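Local coordinates for protein autoinducer 2 sensor kinase/phosphatase LuxQ (Vibrio cholerae, PDB 3C30) that senses the quorum-sensing signal AI-2 through its periplasmic region, which binds the AI-2–LuxP complex, and switches between kinase and phosphatase activity in a phosphorelay, at residues S215-Q220 / Q238-V243. Residues are numbered along the deposited sequence; the frame is centred on the assembly and turned at random.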
loop_
_atom_site.group_PDB
_atom_site.type_symbol
_atom_site.label_atom_id
_atom_site.label_comp_id
_atom_site.label_asym_id
_atom_site.label_seq_id
_atom_site.Cartn_x
_atom_site.Cartn_y
_atom_site.Cartn_z
ATOM N N SER A 215 18.507 -2.992 -26.664
ATOM C CA SER A 215 17.287 -3.402 -27.347
ATOM C C SER A 215 16.102 -3.067 -26.457
ATOM O O SER A 215 15.109 -2.506 -26.909
ATOM C CB SER A 215 17.305 -4.905 -27.607
ATOM O OG SER A 215 18.614 -5.353 -27.883
ATOM N N PHE A 216 16.216 -3.422 -25.183
ATOM C CA PHE A 216 15.155 -3.161 -24.219
ATOM C C PHE A 216 15.604 -2.116 -23.226
ATOM O O PHE A 216 16.457 -2.367 -22.376
ATOM C CB PHE A 216 14.772 -4.447 -23.493
ATOM C CG PHE A 216 14.348 -5.543 -24.420
ATOM C CD1 PHE A 216 15.251 -6.524 -24.823
ATOM C CD2 PHE A 216 13.057 -5.567 -24.935
ATOM C CE1 PHE A 216 14.875 -7.503 -25.720
ATOM C CE2 PHE A 216 12.670 -6.543 -25.833
ATOM C CZ PHE A 216 13.579 -7.515 -26.228
ATOM N N ILE A 217 15.037 -0.927 -23.348
ATOM C CA ILE A 217 15.386 0.159 -22.452
ATOM C C ILE A 217 14.764 -0.106 -21.077
ATOM O O ILE A 217 13.603 -0.507 -20.971
ATOM C CB ILE A 217 14.879 1.480 -23.026
ATOM C CG1 ILE A 217 15.341 1.597 -24.483
ATOM C CG2 ILE A 217 15.400 2.637 -22.203
ATOM C CD1 ILE A 217 14.633 2.663 -25.286
ATOM N N VAL A 218 15.543 0.110 -20.026
ATOM C CA VAL A 218 15.064 -0.126 -18.671
ATOM C C VAL A 218 15.068 1.108 -17.773
ATOM O O VAL A 218 16.104 1.490 -17.249
ATOM C CB VAL A 218 15.901 -1.221 -17.981
ATOM C CG1 VAL A 218 15.574 -1.270 -16.491
ATOM C CG2 VAL A 218 15.623 -2.570 -18.637
ATOM N N GLY A 219 13.900 1.709 -17.574
ATOM C CA GLY A 219 13.807 2.883 -16.723
ATOM C C GLY A 219 13.827 2.557 -15.240
ATOM O O GLY A 219 13.482 1.452 -14.816
ATOM N N GLN A 220 14.227 3.532 -14.437
ATOM C CA GLN A 220 14.305 3.346 -12.997
ATOM C C GLN A 220 13.766 4.566 -12.253
ATOM O O GLN A 220 14.290 5.668 -12.383
ATOM C CB GLN A 220 15.752 3.069 -12.619
ATOM C CG GLN A 220 16.023 3.006 -11.140
ATOM C CD GLN A 220 17.257 2.183 -10.847
ATOM O OE1 GLN A 220 18.105 1.986 -11.723
ATOM N NE2 GLN A 220 17.370 1.696 -9.613
ATOM N N GLN A 238 10.875 -0.603 -21.569
ATOM C CA GLN A 238 10.305 -0.196 -22.836
ATOM C C GLN A 238 11.190 -0.744 -23.937
ATOM O O GLN A 238 12.415 -0.631 -23.879
ATOM C CB GLN A 238 10.229 1.326 -22.931
ATOM C CG GLN A 238 9.051 1.804 -23.754
ATOM C CD GLN A 238 7.733 1.243 -23.234
ATOM O OE1 GLN A 238 7.344 1.482 -22.080
ATOM N NE2 GLN A 238 7.039 0.488 -24.081
ATOM N N THR A 239 10.563 -1.362 -24.929
ATOM C CA THR A 239 11.295 -1.918 -26.052
ATOM C C THR A 239 11.685 -0.804 -27.008
ATOM O O THR A 239 10.860 0.032 -27.363
ATOM C CB THR A 239 10.451 -2.959 -26.796
ATOM O OG1 THR A 239 10.447 -4.181 -26.046
ATOM C CG2 THR A 239 11.009 -3.215 -28.182
ATOM N N ASN A 240 12.954 -0.791 -27.404
ATOM C CA ASN A 240 13.469 0.218 -28.320
ATOM C C ASN A 240 12.675 0.133 -29.619
ATOM O O ASN A 240 12.873 -0.777 -30.424
ATOM C CB ASN A 240 14.949 -0.036 -28.586
ATOM C CG ASN A 240 15.679 1.212 -28.996
ATOM O OD1 ASN A 240 16.872 1.176 -29.289
ATOM N ND2 ASN A 240 14.968 2.334 -29.016
ATOM N N GLN A 241 11.774 1.091 -29.814
ATOM C CA GLN A 241 10.915 1.113 -30.989
ATOM C C GLN A 241 11.649 1.274 -32.317
ATOM O O GLN A 241 11.085 0.941 -33.360
ATOM C CB GLN A 241 9.855 2.212 -30.839
ATOM C CG GLN A 241 8.705 2.123 -31.846
ATOM C CD GLN A 241 7.802 0.907 -31.633
ATOM O OE1 GLN A 241 7.996 0.125 -30.697
ATOM N NE2 GLN A 241 6.805 0.751 -32.503
ATOM N N ASN A 242 12.885 1.786 -32.288
ATOM C CA ASN A 242 13.687 1.943 -33.518
ATOM C C ASN A 242 13.343 0.705 -34.313
ATOM O O ASN A 242 12.908 0.732 -35.468
ATOM C CB ASN A 242 15.197 1.812 -33.259
ATOM C CG ASN A 242 15.751 2.854 -32.317
ATOM O OD1 ASN A 242 16.928 2.795 -31.952
ATOM N ND2 ASN A 242 14.924 3.813 -31.924
ATOM N N VAL A 243 13.591 -0.387 -33.606
ATOM C CA VAL A 243 13.411 -1.754 -34.024
ATOM C C VAL A 243 11.949 -2.079 -34.338
ATOM O O VAL A 243 11.652 -3.049 -35.039
ATOM C CB VAL A 243 13.926 -2.647 -32.894
ATOM C CG1 VAL A 243 14.328 -3.983 -33.429
ATOM C CG2 VAL A 243 15.098 -1.955 -32.195
#
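I217 and Q238 form the hydrogen-bonded pair at the open end of an antiparallel hairpin, made by strands 216-225 and 228-239 of the LuxQ periplasmic domain. Q238 N gives I217 O a bond of 2.8 Å; the return bond, I217 N to Q238 O, is weak, bent to 128° at the hydrogen. One residue past the strand, N240 N continues the ladder to S215 O at 2.8 Å.

The closer side-chain packing lies on the face of F216 and T239, a non-hydrogen-bonded pair whose side chains run side by side. With OG1 anti to the carbonyl carbon (chi1 -77°), the T239 hydroxyl lies at the ring edge, 3.2 Å from F216 CD2; it is also hydrogen-bonded to E178. Threonine's branched CB suits an extended strand, and the flat F216 ring can offer T239 an edge while meeting Y199 edge-to-face.

On the other face, branched I217, equally suited to a strand, lies over the Q238 carbonyl, CB 3.4 Å from Q238 O, and extends CD1 to within 4.1 Å of N240 CA. The loose part is the far end of exposed Q238, whose amide turns from the neighbouring strand. With little apolar burial, the pairing probably rests mainly on the backbone bonds, one of them weak.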